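Long-range contact in NADPH-dependent nitro/flavin reductase (PDB 3N2S), which catalyses NADPH-dependent reduction of FMN and also reduces nitroaromatic compounds, quinones and azo dyes, working as a flavin-containing homodimer: residues G136-T146 with R234-K244. Sequence-based numbering, arbitrary orientation.
Sequences GGIRNELDKVT and RTYLNDYVKEK. With FMN (flavin mononucleotide), chain E.
Tyr236 OH is gripped from two directions where the 3-10 turn 137-140 gives way to helix 142-146: it donates to Arg139 O at 2.6 Å and accepts from Leu142 N, whose N-H points almost straight at it (172°). One hydroxyl thus satisfies the last carbonyl but one of the turn and an amide of the helix's first turn. Tyr236 CG sits between its own backbone N and carbonyl carbon (chi1 86°), which aims the ring at segment 136-146, and the hydroxyl meets Arg139 O from above the carbonyl plane.

A second polar link lies toward the flavin. Extended from CG to NE, Arg234 meets Asn140 OD1 side-on, with NE at 2.9 Å and NH2 at 3.0 Å; the oxygen sits in the guanidinium plane, yet both donors approach it from one face of the amide. The guanidinium groups of Arg139 and Arg234 stand nearly perpendicular, NH2 of Arg139 being 3.6 Å from NH1 of Arg234. Glu105 of the second subunit forms salt bridges to both and so probably offsets their charges.

Farther along, Leu142 makes apolar contacts: its CD1 lies 3.7 Å from Leu237 CD2, and its CB rests against Tyr240 CE2. Asp143 OD2 reaches the edge of the Tyr240 ring at CE1, while that ring's hydroxyl approaches Thr146, whose OG1 is turned back to Asp143 O.

At the start of the turn, the backbone amides of Gly136 and Gly137 hydrogen-bond to FMN N5 and O4. Segment 234-244 is thus bonded to the turn that carries Gly137 and to the first residue of the helix after it, an arrangement that would probably steady the flavin-binding glycines, and the shared Glu105 couples this joint to the dimer interface.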
loop_
_atom_site.group_PDB
_atom_site.type_symbol
_atom_site.label_atom_id
_atom_site.label_comp_id
_atom_site.label_asym_id
_atom_site.label_seq_id
_atom_site.Cartn_x
_atom_site.Cartn_y
_atom_site.Cartn_z
ATOM N N GLY A 136 4.177 11.420 4.827
ATOM C CA GLY A 136 4.700 11.456 3.462
ATOM C C GLY A 136 5.615 12.651 3.262
ATOM O O GLY A 136 6.347 12.704 2.277
ATOM N N GLY A 137 5.558 13.608 4.194
ATOM C CA GLY A 137 6.369 14.819 4.207
ATOM C C GLY A 137 7.860 14.567 4.098
ATOM O O GLY A 137 8.586 15.413 3.569
ATOM N N ILE A 138 8.336 13.387 4.550
ATOM C CA ILE A 138 9.757 12.998 4.414
ATOM C C ILE A 138 10.201 12.980 2.921
ATOM O O ILE A 138 11.389 13.156 2.632
ATOM C CB ILE A 138 10.125 11.667 5.140
ATOM C CG1 ILE A 138 9.415 10.445 4.513
ATOM C CG2 ILE A 138 9.901 11.771 6.656
ATOM C CD1 ILE A 138 10.042 9.097 4.870
ATOM N N ARG A 139 9.233 12.828 1.976
ATOM C CA ARG A 139 9.558 12.842 0.532
ATOM C C ARG A 139 9.911 14.240 -0.013
ATOM O O ARG A 139 10.244 14.361 -1.193
ATOM C CB ARG A 139 8.465 12.168 -0.325
ATOM C CG ARG A 139 8.333 10.672 -0.049
ATOM C CD ARG A 139 7.600 9.942 -1.157
ATOM N NE ARG A 139 6.321 10.572 -1.505
ATOM C CZ ARG A 139 5.163 10.374 -0.873
ATOM N NH1 ARG A 139 5.101 9.573 0.187
ATOM N NH2 ARG A 139 4.067 11.011 -1.268
ATOM N N ASN A 140 9.861 15.287 0.843
ATOM C CA ASN A 140 10.274 16.641 0.452
ATOM C C ASN A 140 11.780 16.653 0.196
ATOM O O ASN A 140 12.241 17.376 -0.687
ATOM C CB ASN A 140 9.945 17.673 1.559
ATOM C CG ASN A 140 8.487 17.990 1.747
ATOM O OD1 ASN A 140 7.691 17.931 0.813
ATOM N ND2 ASN A 140 8.120 18.390 2.958
ATOM N N GLU A 141 12.551 15.870 0.977
ATOM C CA GLU A 141 14.013 15.866 0.919
ATOM C C GLU A 141 14.566 14.458 1.096
ATOM O O GLU A 141 15.300 14.212 2.041
ATOM C CB GLU A 141 14.571 16.799 2.015
ATOM C CG GLU A 141 14.056 18.229 1.953
ATOM C CD GLU A 141 15.058 19.320 2.266
ATOM O OE1 GLU A 141 14.697 20.255 3.015
ATOM O OE2 GLU A 141 16.194 19.255 1.743
ATOM N N LEU A 142 14.198 13.520 0.207
ATOM C CA LEU A 142 14.653 12.136 0.347
ATOM C C LEU A 142 16.173 11.944 0.400
ATOM O O LEU A 142 16.610 11.046 1.103
ATOM C CB LEU A 142 14.024 11.204 -0.687
ATOM C CG LEU A 142 12.629 10.656 -0.423
ATOM C CD1 LEU A 142 12.299 9.598 -1.455
ATOM C CD2 LEU A 142 12.477 10.071 1.034
ATOM N N ASP A 143 16.977 12.799 -0.288
ATOM C CA ASP A 143 18.444 12.703 -0.268
ATOM C C ASP A 143 18.939 12.916 1.155
ATOM O O ASP A 143 19.779 12.163 1.624
ATOM C CB ASP A 143 19.097 13.700 -1.244
ATOM C CG ASP A 143 20.502 13.291 -1.705
ATOM O OD1 ASP A 143 21.411 13.201 -0.847
ATOM O OD2 ASP A 143 20.699 13.105 -2.928
ATOM N N LYS A 144 18.351 13.880 1.882
ATOM C CA LYS A 144 18.727 14.130 3.271
ATOM C C LYS A 144 18.177 13.056 4.204
ATOM O O LYS A 144 18.857 12.686 5.154
ATOM C CB LYS A 144 18.334 15.550 3.710
ATOM C CG LYS A 144 19.134 16.611 2.955
ATOM C CD LYS A 144 18.870 18.029 3.439
ATOM C CE LYS A 144 19.507 19.079 2.549
ATOM N NZ LYS A 144 20.983 18.917 2.432
ATOM N N VAL A 145 16.969 12.531 3.929
ATOM C CA VAL A 145 16.353 11.444 4.712
ATOM C C VAL A 145 17.226 10.168 4.615
ATOM O O VAL A 145 17.527 9.555 5.649
ATOM C CB VAL A 145 14.871 11.205 4.303
ATOM C CG1 VAL A 145 14.316 9.936 4.934
ATOM C CG2 VAL A 145 14.001 12.413 4.681
ATOM N N THR A 146 17.729 9.843 3.384
ATOM C CA THR A 146 18.593 8.674 3.207
ATOM C C THR A 146 19.909 8.844 3.975
ATOM O O THR A 146 20.456 7.848 4.451
ATOM C CB THR A 146 18.818 8.331 1.719
ATOM O OG1 THR A 146 19.475 9.412 1.062
ATOM C CG2 THR A 146 17.522 7.975 0.989
ATOM N N ARG A 234 7.275 18.025 -5.798
ATOM C CA ARG A 234 8.343 17.018 -5.637
ATOM C C ARG A 234 8.794 16.404 -6.988
ATOM O O ARG A 234 8.983 15.179 -7.111
ATOM C CB ARG A 234 7.944 15.925 -4.622
ATOM C CG ARG A 234 7.677 16.457 -3.212
ATOM C CD ARG A 234 6.972 15.429 -2.344
ATOM N NE ARG A 234 6.608 15.989 -1.036
ATOM C CZ ARG A 234 5.671 15.489 -0.233
ATOM N NH1 ARG A 234 4.998 14.402 -0.582
ATOM N NH2 ARG A 234 5.397 16.076 0.920
ATOM N N THR A 235 8.958 17.274 -8.003
ATOM C CA THR A 235 9.393 16.879 -9.365
ATOM C C THR A 235 10.766 16.173 -9.376
ATOM O O THR A 235 10.971 15.278 -10.197
ATOM C CB THR A 235 9.381 18.103 -10.309
ATOM O OG1 THR A 235 10.395 19.020 -9.900
ATOM C CG2 THR A 235 8.046 18.798 -10.333
ATOM N N TYR A 236 11.674 16.542 -8.443
ATOM C CA TYR A 236 13.019 15.964 -8.286
ATOM C C TYR A 236 12.980 14.429 -8.133
ATOM O O TYR A 236 13.970 13.762 -8.440
ATOM C CB TYR A 236 13.775 16.623 -7.110
ATOM C CG TYR A 236 13.500 15.988 -5.755
ATOM C CD1 TYR A 236 14.346 15.018 -5.235
ATOM C CD2 TYR A 236 12.374 16.341 -5.009
ATOM C CE1 TYR A 236 14.080 14.403 -4.014
ATOM C CE2 TYR A 236 12.098 15.732 -3.779
ATOM C CZ TYR A 236 12.962 14.771 -3.284
ATOM O OH TYR A 236 12.725 14.175 -2.080
ATOM N N LEU A 237 11.848 13.879 -7.617
ATOM C CA LEU A 237 11.680 12.433 -7.433
ATOM C C LEU A 237 11.736 11.652 -8.745
ATOM O O LEU A 237 12.123 10.492 -8.729
ATOM C CB LEU A 237 10.416 12.094 -6.628
ATOM C CG LEU A 237 10.446 12.516 -5.134
ATOM C CD1 LEU A 237 9.086 12.344 -4.492
ATOM C CD2 LEU A 237 11.480 11.692 -4.356
ATOM N N ASN A 238 11.373 12.275 -9.881
ATOM C CA ASN A 238 11.444 11.640 -11.213
ATOM C C ASN A 238 12.843 11.065 -11.429
ATOM O O ASN A 238 12.982 9.888 -11.782
ATOM C CB ASN A 238 11.125 12.669 -12.322
ATOM C CG ASN A 238 9.714 13.185 -12.337
ATOM O OD1 ASN A 238 8.852 12.785 -11.540
ATOM N ND2 ASN A 238 9.452 14.113 -13.241
ATOM N N ASP A 239 13.882 11.884 -11.128
ATOM C CA ASP A 239 15.274 11.482 -11.258
ATOM C C ASP A 239 15.813 10.856 -10.001
ATOM O O ASP A 239 16.616 9.936 -10.117
ATOM C CB ASP A 239 16.164 12.672 -11.666
ATOM C CG ASP A 239 15.778 13.264 -13.015
ATOM O OD1 ASP A 239 15.492 12.477 -13.958
ATOM O OD2 ASP A 239 15.745 14.499 -13.127
ATOM N N TYR A 240 15.429 11.365 -8.804
ATOM C CA TYR A 240 15.961 10.832 -7.544
ATOM C C TYR A 240 15.646 9.354 -7.319
ATOM O O TYR A 240 16.529 8.622 -6.859
ATOM C CB TYR A 240 15.596 11.692 -6.319
ATOM C CG TYR A 240 16.292 11.215 -5.067
ATOM C CD1 TYR A 240 17.608 11.577 -4.801
ATOM C CD2 TYR A 240 15.671 10.320 -4.200
ATOM C CE1 TYR A 240 18.279 11.080 -3.692
ATOM C CE2 TYR A 240 16.338 9.806 -3.094
ATOM C CZ TYR A 240 17.635 10.200 -2.837
ATOM O OH TYR A 240 18.287 9.683 -1.750
ATOM N N VAL A 241 14.408 8.903 -7.638
ATOM C CA VAL A 241 14.102 7.470 -7.460
ATOM C C VAL A 241 15.027 6.577 -8.326
ATOM O O VAL A 241 15.484 5.544 -7.857
ATOM C CB VAL A 241 12.595 7.083 -7.537
ATOM C CG1 VAL A 241 11.747 7.955 -6.613
ATOM C CG2 VAL A 241 12.066 7.116 -8.957
ATOM N N LYS A 242 15.322 7.021 -9.564
ATOM C CA LYS A 242 16.230 6.353 -10.518
ATOM C C LYS A 242 17.651 6.281 -9.967
ATOM O O LYS A 242 18.300 5.246 -10.111
ATOM C CB LYS A 242 16.212 7.074 -11.880
ATOM C CG LYS A 242 14.891 6.945 -12.627
ATOM C CD LYS A 242 14.875 7.797 -13.881
ATOM C CE LYS A 242 13.498 7.890 -14.503
ATOM N NZ LYS A 242 13.061 6.616 -15.150
ATOM N N GLU A 243 18.112 7.365 -9.290
ATOM C CA GLU A 243 19.418 7.470 -8.636
ATOM C C GLU A 243 19.549 6.394 -7.549
ATOM O O GLU A 243 20.647 5.890 -7.314
ATOM C CB GLU A 243 19.587 8.885 -8.031
ATOM C CG GLU A 243 20.956 9.214 -7.452
ATOM C CD GLU A 243 21.073 10.607 -6.852
ATOM O OE1 GLU A 243 20.427 11.545 -7.376
ATOM O OE2 GLU A 243 21.819 10.764 -5.859
ATOM N N LYS A 244 18.425 6.029 -6.896
ATOM C CA LYS A 244 18.412 5.016 -5.849
ATOM C C LYS A 244 18.243 3.593 -6.367
ATOM O O LYS A 244 18.249 2.652 -5.578
ATOM C CB LYS A 244 17.376 5.367 -4.758
ATOM C CG LYS A 244 17.761 6.599 -3.935
ATOM C CD LYS A 244 18.850 6.328 -2.895
ATOM C CE LYS A 244 20.100 7.117 -3.144
ATOM N NZ LYS A 244 21.080 6.936 -2.043
HETATM N N1 FMN E . -0.652 13.855 7.539
HETATM C C2 FMN E . 0.226 14.775 8.021
HETATM O O2 FMN E . -0.096 15.533 8.955
HETATM N N3 FMN E . 1.473 14.887 7.492
HETATM C C4 FMN E . 2.013 14.121 6.488
HETATM O O4 FMN E . 3.164 14.266 6.057
HETATM C C4A FMN E . 1.109 13.084 5.942
HETATM N N5 FMN E . 1.539 12.254 5.024
HETATM C C5A FMN E . 0.684 11.191 4.661
HETATM C C6 FMN E . 1.195 10.225 3.754
HETATM C C7 FMN E . 0.456 9.096 3.433
HETATM C C7M FMN E . 1.079 8.030 2.544
HETATM C C8 FMN E . -0.900 8.957 3.929
HETATM C C8M FMN E . -1.754 7.797 3.554
HETATM C C9 FMN E . -1.440 9.932 4.819
HETATM C C9A FMN E . -0.681 11.067 5.186
HETATM N N10 FMN E . -1.113 12.024 6.141
HETATM C C10 FMN E . -0.288 13.009 6.588
HETATM C "C1'" FMN E . -2.470 11.905 6.719
HETATM C "C2'" FMN E . -3.507 12.386 5.694
HETATM O "O2'" FMN E . -3.451 13.751 5.684
HETATM C "C3'" FMN E . -4.875 11.946 6.208
HETATM O "O3'" FMN E . -4.875 10.486 6.215
HETATM C "C4'" FMN E . -6.072 12.543 5.342
HETATM O "O4'" FMN E . -6.193 13.936 5.691
HETATM C "C5'" FMN E . -7.404 11.872 5.777
HETATM O "O5'" FMN E . -7.577 12.155 7.197
HETATM P P FMN E . -7.850 10.979 8.271
HETATM O O1P FMN E . -9.132 10.267 7.920
HETATM O O2P FMN E . -7.824 11.803 9.540
HETATM O O3P FMN E . -6.572 10.125 8.212
#